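Local coordinates for acyl-CoA hydrolase (Bacillus cereus, PDB 1Y7U), which probably hydrolyses long-chain fatty acyl-CoA thioesters to fatty acid and coenzyme A, and binds coenzyme A and calcium, at residues K13-S18 / P135-D140; S78-S83 / S104-S109; G92-E97 / T121-S126. All coordinates share one frame; numbering follows the deposited sequence.

Contact 1: K13-S18 / P135-D140; sequences KTANES and PRVIPD
The side chains of T14 and D140 cross at about a right angle: the threonine hydroxyl OG1 donates to D140 OD2 over 3.0 Å, arriving from above the carboxylate plane, 39° out of it. D140 and E144 are calcium-binding residues, the backbone N of D140 is held by the E144 carboxylate, and a calcium ion lies about 3 Å from the nearest atom of the D140 side chain. T14 would then be a second-shell partner, probably limiting the rotation of the D140 carboxylate. On the same face of the strand pair I138 lies next to T14, its CG1 4.0 Å from T14 OG1. K13 and V137 point to the other face. K13 runs out as an extended chain past P135, with CD 4.3 Å from P135 CB, and its NZ ends on the carbonyl of H57 in helix 39-58. V137 turns CG1 anti to its backbone N (chi1 -163°), and that methyl packs against A15, 4.0 Å from A15 CB. These side chains flank a small two-stranded parallel sheet, 12-14 beside 136-138, separate from the main antiparallel sheet of the hotdog domain. K13 N donates to R136 O at 2.7 Å and K13 O accepts from I138 N at 2.8 Å. Just past the strand, A15 N reaches I138 O at 3.1 Å from well above the carbonyl plane.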
loop_
_atom_site.group_PDB
_atom_site.type_symbol
_atom_site.label_atom_id
_atom_site.label_comp_id
_atom_site.label_asym_id
_atom_site.label_seq_id
_atom_site.Cartn_x
_atom_site.Cartn_y
_atom_site.Cartn_z
ATOM N N LYS A 13 -19.886 -28.083 -12.619
ATOM C CA LYS A 13 -19.349 -26.938 -13.360
ATOM C C LYS A 13 -18.067 -27.190 -14.122
ATOM O O LYS A 13 -17.160 -27.864 -13.647
ATOM C CB LYS A 13 -19.102 -25.759 -12.418
ATOM C CG LYS A 13 -20.338 -25.005 -11.980
ATOM C CD LYS A 13 -19.953 -23.904 -11.023
ATOM C CE LYS A 13 -21.123 -23.002 -10.729
ATOM N NZ LYS A 13 -20.731 -21.888 -9.838
ATOM N N THR A 14 -17.992 -26.608 -15.307
ATOM C CA THR A 14 -16.829 -26.728 -16.160
ATOM C C THR A 14 -15.637 -25.993 -15.524
ATOM O O THR A 14 -15.806 -24.951 -14.902
ATOM C CB THR A 14 -17.171 -26.139 -17.538
ATOM O OG1 THR A 14 -16.923 -27.122 -18.543
ATOM C CG2 THR A 14 -16.360 -24.895 -17.827
ATOM N N ALA A 15 -14.433 -26.532 -15.659
ATOM C CA ALA A 15 -13.265 -25.876 -15.072
ATOM C C ALA A 15 -13.205 -24.411 -15.477
ATOM O O ALA A 15 -12.902 -23.537 -14.666
ATOM C CB ALA A 15 -11.986 -26.577 -15.509
ATOM N N ASN A 16 -13.506 -24.154 -16.742
ATOM C CA ASN A 16 -13.478 -22.804 -17.288
ATOM C C ASN A 16 -14.483 -21.843 -16.646
ATOM O O ASN A 16 -14.383 -20.628 -16.819
ATOM C CB ASN A 16 -13.683 -22.868 -18.803
ATOM C CG ASN A 16 -13.608 -21.510 -19.461
ATOM O OD1 ASN A 16 -14.633 -20.929 -19.814
ATOM N ND2 ASN A 16 -12.392 -20.989 -19.625
ATOM N N GLU A 17 -15.441 -22.387 -15.899
ATOM C CA GLU A 17 -16.447 -21.574 -15.215
ATOM C C GLU A 17 -15.742 -20.752 -14.149
ATOM O O GLU A 17 -16.216 -19.689 -13.769
ATOM C CB GLU A 17 -17.474 -22.447 -14.489
ATOM C CG GLU A 17 -18.098 -23.569 -15.287
ATOM C CD GLU A 17 -19.392 -23.177 -15.950
ATOM O OE1 GLU A 17 -20.133 -24.098 -16.365
ATOM O OE2 GLU A 17 -19.663 -21.960 -16.059
ATOM N N SER A 18 -14.614 -21.261 -13.661
ATOM C CA SER A 18 -13.873 -20.591 -12.600
ATOM C C SER A 18 -12.531 -20.008 -13.001
ATOM O O SER A 18 -11.764 -19.578 -12.146
ATOM C CB SER A 18 -13.650 -21.562 -11.445
ATOM O OG SER A 18 -12.854 -22.648 -11.873
ATOM N N PRO A 135 -19.850 -27.664 -5.893
ATOM C CA PRO A 135 -20.121 -28.302 -7.186
ATOM C C PRO A 135 -18.977 -29.222 -7.610
ATOM O O PRO A 135 -17.902 -29.193 -7.024
ATOM C CB PRO A 135 -20.276 -27.111 -8.130
ATOM C CG PRO A 135 -20.846 -26.060 -7.245
ATOM C CD PRO A 135 -20.015 -26.206 -5.985
ATOM N N ARG A 136 -19.216 -30.045 -8.622
ATOM C CA ARG A 136 -18.185 -30.947 -9.108
ATOM C C ARG A 136 -17.552 -30.225 -10.283
ATOM O O ARG A 136 -18.211 -29.419 -10.930
ATOM C CB ARG A 136 -18.810 -32.272 -9.564
ATOM C CG ARG A 136 -17.797 -33.338 -9.964
ATOM C CD ARG A 136 -18.473 -34.652 -10.370
ATOM N NE ARG A 136 -17.511 -35.649 -10.852
ATOM C CZ ARG A 136 -16.560 -36.214 -10.108
ATOM N NH1 ARG A 136 -16.427 -35.893 -8.827
ATOM N NH2 ARG A 136 -15.731 -37.098 -10.649
ATOM N N VAL A 137 -16.277 -30.481 -10.549
ATOM C CA VAL A 137 -15.616 -29.827 -11.673
ATOM C C VAL A 137 -15.646 -30.779 -12.845
ATOM O O VAL A 137 -15.632 -31.992 -12.662
ATOM C CB VAL A 137 -14.118 -29.542 -11.417
ATOM C CG1 VAL A 137 -13.610 -28.529 -12.411
ATOM C CG2 VAL A 137 -13.900 -29.067 -10.031
ATOM N N ILE A 138 -15.689 -30.236 -14.050
ATOM C CA ILE A 138 -15.648 -31.077 -15.222
ATOM C C ILE A 138 -14.653 -30.472 -16.206
ATOM O O ILE A 138 -14.877 -29.406 -16.781
ATOM C CB ILE A 138 -17.064 -31.297 -15.870
ATOM C CG1 ILE A 138 -17.021 -30.962 -17.362
ATOM C CG2 ILE A 138 -18.129 -30.531 -15.110
ATOM C CD1 ILE A 138 -18.342 -31.176 -18.089
ATOM N N PRO A 139 -13.502 -31.132 -16.357
ATOM C CA PRO A 139 -12.388 -30.767 -17.236
ATOM C C PRO A 139 -12.775 -30.920 -18.706
ATOM O O PRO A 139 -13.243 -31.979 -19.102
ATOM C CB PRO A 139 -11.309 -31.767 -16.844
ATOM C CG PRO A 139 -11.632 -32.073 -15.381
ATOM C CD PRO A 139 -13.112 -32.203 -15.423
ATOM N N ASP A 140 -12.586 -29.880 -19.513
ATOM C CA ASP A 140 -12.924 -29.965 -20.928
ATOM C C ASP A 140 -11.691 -30.259 -21.764
ATOM O O ASP A 140 -11.565 -31.331 -22.340
ATOM C CB ASP A 140 -13.554 -28.663 -21.434
ATOM C CG ASP A 140 -14.973 -28.454 -20.928
ATOM O OD1 ASP A 140 -15.520 -29.382 -20.304
ATOM O OD2 ASP A 140 -15.544 -27.361 -21.162
#

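Contact 2: S78-S83 / S104-S109; sequences SSDCVS and SEYLIS
The open end of the β-hairpin formed by strands 81-91 and 95-105 is closed here by V82 with S104, C81 with E105, and the loop residues S79 and L107. V82 and S104 form an antiparallel non-hydrogen-bonded pair with both side chains on one face, where V76 touches each of them. Next to that pair E105 N donates to C81 O at 2.7 Å, in the plane of the carbonyl. Past the strand ends the backbones stay together: L107 N gives S79 O a nearly straight bond of 3.2 Å (168° at the hydrogen).

The two branches of L107 divide the packing between them. CD2 lies against C81 CB at 3.5 Å, while CD1 lies next to the S79 carbonyl, 3.5 Å from S79 O, with D80 O a little further. CG of L107 sits beside its own backbone N (chi1 -55°), which turns the isobutyl group back over the 79-81 segment. Y106, its CG anti to the backbone N (chi1 -160°), brings its ring to S79: the ring atom CE1 is 3.6 Å from S79 CB, and S79 O lies 4.0 Å above one ring face, displaced toward the rim. D80 stands obliquely to the same ring, its OD1 4.1 Å from Y106 CD1, while its other oxygen, OD2, accepts from the backbone N of R77. E105 stretches out extended, and its OE2 makes a salt bridge with R56 of the second subunit, tying this hairpin end to a neighbouring chain.

Within the five-stranded sheet the pair is held on both flanks: V82 bonds through its backbone to S24 of strand 20-25, whose T23 touches C81 and S83, and S104 bonds to R113 of strand 112-125.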
loop_
_atom_site.group_PDB
_atom_site.type_symbol
_atom_site.label_atom_id
_atom_site.label_comp_id
_atom_site.label_asym_id
_atom_site.label_seq_id
_atom_site.Cartn_x
_atom_site.Cartn_y
_atom_site.Cartn_z
ATOM N N SER A 78 12.203 -6.631 -13.587
ATOM C CA SER A 78 11.499 -5.384 -13.858
ATOM C C SER A 78 11.182 -5.247 -15.344
ATOM O O SER A 78 10.214 -4.604 -15.725
ATOM C CB SER A 78 12.356 -4.204 -13.420
ATOM O OG SER A 78 13.549 -4.158 -14.184
ATOM N N SER A 79 12.018 -5.844 -16.181
ATOM C CA SER A 79 11.829 -5.798 -17.626
ATOM C C SER A 79 10.706 -6.734 -18.021
ATOM O O SER A 79 10.311 -6.796 -19.184
ATOM C CB SER A 79 13.113 -6.226 -18.336
ATOM O OG SER A 79 13.656 -7.397 -17.743
ATOM N N ASP A 80 10.201 -7.475 -17.039
ATOM C CA ASP A 80 9.134 -8.424 -17.291
ATOM C C ASP A 80 7.746 -7.916 -16.998
ATOM O O ASP A 80 7.525 -6.781 -16.586
ATOM C CB ASP A 80 9.338 -9.706 -16.493
ATOM C CG ASP A 80 10.413 -10.574 -17.061
ATOM O OD1 ASP A 80 10.458 -10.723 -18.304
ATOM O OD2 ASP A 80 11.199 -11.122 -16.258
ATOM N N CYS A 81 6.813 -8.828 -17.186
ATOM C CA CYS A 81 5.408 -8.579 -16.999
ATOM C C CYS A 81 4.870 -9.922 -16.495
ATOM O O CYS A 81 5.190 -10.963 -17.057
ATOM C CB CYS A 81 4.850 -8.208 -18.364
ATOM S SG CYS A 81 3.124 -8.001 -18.448
ATOM N N VAL A 82 4.096 -9.917 -15.417
ATOM C CA VAL A 82 3.554 -11.172 -14.894
ATOM C C VAL A 82 2.058 -11.298 -15.071
ATOM O O VAL A 82 1.323 -10.330 -14.942
ATOM C CB VAL A 82 3.818 -11.352 -13.392
ATOM C CG1 VAL A 82 5.186 -11.889 -13.169
ATOM C CG2 VAL A 82 3.650 -10.029 -12.676
ATOM N N SER A 83 1.618 -12.511 -15.360
ATOM C CA SER A 83 0.207 -12.808 -15.520
ATOM C C SER A 83 -0.054 -14.121 -14.803
ATOM O O SER A 83 0.771 -15.024 -14.834
ATOM C CB SER A 83 -0.158 -12.907 -17.004
ATOM O OG SER A 83 0.964 -13.284 -17.768
ATOM N N SER A 104 5.824 -15.038 -17.003
ATOM C CA SER A 104 6.482 -13.750 -17.134
ATOM C C SER A 104 6.669 -13.477 -18.622
ATOM O O SER A 104 6.867 -14.396 -19.413
ATOM C CB SER A 104 7.834 -13.749 -16.412
ATOM O OG SER A 104 8.707 -14.728 -16.937
ATOM N N GLU A 105 6.594 -12.212 -19.009
ATOM C CA GLU A 105 6.730 -11.857 -20.406
ATOM C C GLU A 105 7.613 -10.636 -20.591
ATOM O O GLU A 105 7.381 -9.597 -19.963
ATOM C CB GLU A 105 5.350 -11.587 -20.979
ATOM C CG GLU A 105 5.348 -11.015 -22.363
ATOM C CD GLU A 105 3.956 -10.646 -22.797
ATOM O OE1 GLU A 105 3.809 -10.044 -23.880
ATOM O OE2 GLU A 105 3.004 -10.961 -22.050
ATOM N N TYR A 106 8.626 -10.763 -21.450
ATOM C CA TYR A 106 9.534 -9.655 -21.715
ATOM C C TYR A 106 8.779 -8.555 -22.452
ATOM O O TYR A 106 8.125 -8.811 -23.463
ATOM C CB TYR A 106 10.709 -10.105 -22.567
ATOM C CG TYR A 106 11.869 -9.159 -22.469
ATOM C CD1 TYR A 106 12.713 -9.189 -21.368
ATOM C CD2 TYR A 106 12.107 -8.209 -23.454
ATOM C CE1 TYR A 106 13.771 -8.296 -21.243
ATOM C CE2 TYR A 106 13.165 -7.307 -23.344
ATOM C CZ TYR A 106 13.995 -7.355 -22.235
ATOM O OH TYR A 106 15.047 -6.471 -22.117
ATOM N N LEU A 107 8.881 -7.332 -21.948
ATOM C CA LEU A 107 8.186 -6.199 -22.538
ATOM C C LEU A 107 8.660 -5.833 -23.942
ATOM O O LEU A 107 7.894 -5.287 -24.735
ATOM C CB LEU A 107 8.303 -4.993 -21.603
ATOM C CG LEU A 107 7.818 -5.274 -20.169
ATOM C CD1 LEU A 107 8.117 -4.090 -19.254
ATOM C CD2 LEU A 107 6.326 -5.586 -20.185
ATOM N N ILE A 108 9.912 -6.143 -24.259
ATOM C CA ILE A 108 10.461 -5.823 -25.576
ATOM C C ILE A 108 10.480 -7.011 -26.536
ATOM O O ILE A 108 10.281 -6.838 -27.737
ATOM C CB ILE A 108 11.910 -5.271 -25.464
ATOM C CG1 ILE A 108 11.905 -3.897 -24.788
ATOM C CG2 ILE A 108 12.555 -5.193 -26.844
ATOM C CD1 ILE A 108 13.302 -3.378 -24.458
ATOM N N SER A 109 10.724 -8.205 -26.002
ATOM C CA SER A 109 10.794 -9.433 -26.797
ATOM C C SER A 109 9.440 -10.063 -27.045
ATOM O O SER A 109 9.103 -10.422 -28.170
ATOM C CB SER A 109 11.645 -10.487 -26.088
ATOM O OG SER A 109 12.842 -9.944 -25.580
#

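Contact 3: G92-E97 / T121-S126; sequences GRTSME and TFVALS. With COA (coenzyme A), chain F.
S95 and V123 stand side by side on the face of the hairpin that receives coenzyme A. CB of S95 touches F122 O at 3.3 Å and lies 4.0 Å from V123 CG2, with T121 CG2 further along the same face. From there OG takes the position between backbone N and carbonyl carbon (chi1 63°) and points at the 3'-phosphate group, 2.7 Å from O7A of coenzyme A and 3.0 Å from its O3B. The backbone helps: S95 N and T94 N both donate to O7A, T94 N also reaches O8A, and R93 N adds a weak bond, so several N-H groups converge on one phosphate. G92 has no side chain to stand in the way, and its CA comes close to O7A.

T94 CG2 sits between C5B of coenzyme A (3.3 Å) and V123 CG1 (3.5 Å). Beyond it V123 CG2 meets O4B of the ribose at 3.6 Å, and T121 CG2 meets N3A of the adenine at 3.5 Å. M96, a selenomethionine in the model, and F122 form a hydrogen-bonded pair through two backbone bonds; their side chains point to the other face, where F122 packs on D47, A50 and S51 of helix 39-58. Here the nucleotide lies on the outer face, beside R158 of helix 142-170, while the antiparallel sheet curved round helix 39-58 is the hallmark of the hotdog fold.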
loop_
_atom_site.group_PDB
_atom_site.type_symbol
_atom_site.label_atom_id
_atom_site.label_comp_id
_atom_site.label_asym_id
_atom_site.label_seq_id
_atom_site.Cartn_x
_atom_site.Cartn_y
_atom_site.Cartn_z
ATOM N N GLY A 92 -13.383 -32.027 -3.957
ATOM C CA GLY A 92 -13.689 -33.043 -2.976
ATOM C C GLY A 92 -15.165 -32.828 -2.754
ATOM O O GLY A 92 -15.878 -32.471 -3.683
ATOM N N ARG A 93 -15.639 -33.022 -1.537
ATOM C CA ARG A 93 -17.047 -32.811 -1.276
ATOM C C ARG A 93 -17.218 -31.368 -0.845
ATOM O O ARG A 93 -18.147 -30.662 -1.250
ATOM C CB ARG A 93 -17.513 -33.724 -0.151
ATOM C CG ARG A 93 -18.905 -33.419 0.312
ATOM C CD ARG A 93 -19.190 -34.081 1.632
ATOM N NE ARG A 93 -20.391 -33.514 2.231
ATOM C CZ ARG A 93 -20.397 -32.785 3.342
ATOM N NH1 ARG A 93 -19.261 -32.539 3.986
ATOM N NH2 ARG A 93 -21.540 -32.292 3.798
ATOM N N THR A 94 -16.271 -30.940 -0.029
ATOM C CA THR A 94 -16.281 -29.618 0.540
ATOM C C THR A 94 -15.114 -28.738 0.096
ATOM O O THR A 94 -15.178 -27.516 0.205
ATOM C CB THR A 94 -16.296 -29.762 2.072
ATOM O OG1 THR A 94 -17.541 -29.268 2.579
ATOM C CG2 THR A 94 -15.130 -29.044 2.706
ATOM N N SER A 95 -14.052 -29.355 -0.407
ATOM C CA SER A 95 -12.874 -28.608 -0.834
ATOM C C SER A 95 -12.659 -28.662 -2.331
ATOM O O SER A 95 -13.289 -29.444 -3.031
ATOM C CB SER A 95 -11.634 -29.161 -0.147
ATOM O OG SER A 95 -11.418 -30.504 -0.540
HETATM N N MSE A 96 -11.744 -27.831 -2.812
HETATM C CA MSE A 96 -11.435 -27.786 -4.230
HETATM C C MSE A 96 -9.975 -27.414 -4.438
HETATM O O MSE A 96 -9.406 -26.653 -3.659
HETATM C CB MSE A 96 -12.354 -26.778 -4.910
HETATM C CG MSE A 96 -12.517 -25.515 -4.108
HETATM SE SE MSE A 96 -14.216 -24.653 -4.389
HETATM C CE MSE A 96 -14.008 -24.322 -6.253
ATOM N N GLU A 97 -9.355 -27.985 -5.464
ATOM C CA GLU A 97 -7.968 -27.671 -5.755
ATOM C C GLU A 97 -7.896 -26.755 -6.944
ATOM O O GLU A 97 -8.410 -27.062 -8.019
ATOM C CB GLU A 97 -7.156 -28.922 -6.028
ATOM C CG GLU A 97 -6.782 -29.659 -4.782
ATOM C CD GLU A 97 -5.584 -30.530 -5.002
ATOM O OE1 GLU A 97 -4.461 -29.992 -5.019
ATOM O OE2 GLU A 97 -5.760 -31.751 -5.178
ATOM N N THR A 121 -5.345 -25.291 -2.241
ATOM C CA THR A 121 -6.562 -25.951 -1.809
ATOM C C THR A 121 -7.427 -25.002 -0.993
ATOM O O THR A 121 -6.941 -24.365 -0.057
ATOM C CB THR A 121 -6.231 -27.199 -0.957
ATOM O OG1 THR A 121 -5.373 -28.070 -1.703
ATOM C CG2 THR A 121 -7.503 -27.948 -0.583
ATOM N N PHE A 122 -8.705 -24.913 -1.358
ATOM C CA PHE A 122 -9.654 -24.059 -0.649
ATOM C C PHE A 122 -10.825 -24.875 -0.101
ATOM O O PHE A 122 -11.207 -25.893 -0.678
ATOM C CB PHE A 122 -10.200 -22.964 -1.577
ATOM C CG PHE A 122 -9.220 -21.857 -1.869
ATOM C CD1 PHE A 122 -8.292 -21.983 -2.898
ATOM C CD2 PHE A 122 -9.212 -20.699 -1.099
ATOM C CE1 PHE A 122 -7.371 -20.972 -3.155
ATOM C CE2 PHE A 122 -8.300 -19.686 -1.345
ATOM C CZ PHE A 122 -7.376 -19.821 -2.376
ATOM N N VAL A 123 -11.388 -24.430 1.017
ATOM C CA VAL A 123 -12.532 -25.106 1.624
ATOM C C VAL A 123 -13.679 -24.117 1.762
ATOM O O VAL A 123 -13.528 -23.056 2.374
ATOM C CB VAL A 123 -12.210 -25.646 3.036
ATOM C CG1 VAL A 123 -13.483 -26.176 3.692
ATOM C CG2 VAL A 123 -11.164 -26.738 2.950
ATOM N N ALA A 124 -14.829 -24.468 1.198
ATOM C CA ALA A 124 -15.997 -23.598 1.268
ATOM C C ALA A 124 -16.610 -23.687 2.658
ATOM O O ALA A 124 -16.834 -24.777 3.178
ATOM C CB ALA A 124 -17.015 -24.005 0.212
ATOM N N LEU A 125 -16.873 -22.539 3.265
ATOM C CA LEU A 125 -17.450 -22.527 4.597
ATOM C C LEU A 125 -18.789 -21.806 4.711
ATOM O O LEU A 125 -19.087 -20.874 3.961
ATOM C CB LEU A 125 -16.455 -21.926 5.586
ATOM C CG LEU A 125 -15.177 -22.743 5.786
ATOM C CD1 LEU A 125 -14.385 -22.205 6.975
ATOM C CD2 LEU A 125 -15.551 -24.193 6.030
ATOM N N SER A 126 -19.600 -22.264 5.657
ATOM C CA SER A 126 -20.900 -21.666 5.905
ATOM C C SER A 126 -20.659 -20.491 6.834
ATOM O O SER A 126 -19.596 -20.391 7.456
ATOM C CB SER A 126 -21.825 -22.671 6.587
ATOM O OG SER A 126 -21.342 -23.016 7.878
HETATM N N1A COA F . -4.801 -29.504 2.958
HETATM C C2A COA F . -5.696 -29.767 1.980
HETATM N N3A COA F . -7.006 -29.962 2.288
HETATM C C4A COA F . -7.411 -29.896 3.539
HETATM C C5A COA F . -6.534 -29.593 4.519
HETATM C C6A COA F . -5.198 -29.388 4.245
HETATM N N6A COA F . -4.363 -28.794 5.095
HETATM N N7A COA F . -7.211 -29.592 5.636
HETATM C C8A COA F . -8.471 -29.844 5.387
HETATM N N9A COA F . -8.618 -30.062 4.094
HETATM C C1B COA F . -9.914 -30.288 3.445
HETATM C C2B COA F . -10.218 -31.719 3.086
HETATM O O2B COA F . -9.855 -31.888 1.744
HETATM C C3B COA F . -11.713 -31.877 3.247
HETATM O O3B COA F . -12.144 -31.994 1.953
HETATM P P3B COA F . -13.348 -32.706 1.361
HETATM O O7A COA F . -13.488 -32.176 0.088
HETATM O O8A COA F . -14.598 -32.615 1.970
HETATM O O9A COA F . -13.062 -34.039 1.152
HETATM C C4B COA F . -12.105 -30.529 3.779
HETATM O O4B COA F . -10.945 -30.021 4.335
HETATM C C5B COA F . -13.132 -30.546 4.863
HETATM O O5B COA F . -12.479 -30.535 6.104
HETATM P P1A COA F . -13.160 -30.966 7.478
HETATM O O1A COA F . -12.501 -32.130 8.077
HETATM O O2A COA F . -14.568 -31.303 7.285
HETATM O O3A COA F . -12.962 -29.792 8.524
HETATM P P2A COA F . -11.666 -28.947 8.873
HETATM O O4A COA F . -10.443 -29.750 9.010
HETATM O O5A COA F . -11.969 -28.296 10.122
HETATM O O6A COA F . -11.491 -27.856 7.737
HETATM C CBP COA F . -9.604 -26.311 8.062
HETATM C CCP COA F . -11.105 -26.508 7.888
HETATM C CDP COA F . -8.925 -27.475 8.739
HETATM C CEP COA F . -8.958 -26.138 6.713
HETATM C CAP COA F . -9.373 -25.231 9.120
HETATM O OAP COA F . -8.807 -25.778 10.286
HETATM C C9P COA F . -9.133 -23.783 8.854
HETATM O O9P COA F . -10.178 -22.896 9.001
HETATM N N8P COA F . -7.954 -23.391 8.492
HETATM C C7P COA F . -7.767 -22.310 7.581
HETATM C C6P COA F . -8.683 -21.115 7.754
HETATM C C5P COA F . -8.077 -19.834 7.281
HETATM O O5P COA F . -8.455 -18.744 7.759
HETATM N N4P COA F . -7.150 -19.938 6.367
HETATM C C3P COA F . -6.162 -18.935 6.216
HETATM C C2P COA F . -5.131 -19.105 7.291
HETATM S S1P COA F . -5.196 -17.790 8.457
#

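Contacts 2 and 3 both use strand 95-105, one at each end, and lie on opposite sides of the chain's centre, their centres 34 Å apart. Contact 3 meets coenzyme A directly, with D71 and F72 of the third subunit also hydrogen-bonded to it; in contact 2, the V82 side chain is about 7 Å from a bound coenzyme A. Contact 1 closes a loop of the chain in which both others are nested. It is nearer contact 3, with about 5 Å between nearest atoms and 14 Å between centres, than contact 2, at about 13 Å and 30 Å. Calcium lies beside contact 1, about 13 Å from the M96 side chain of contact 3.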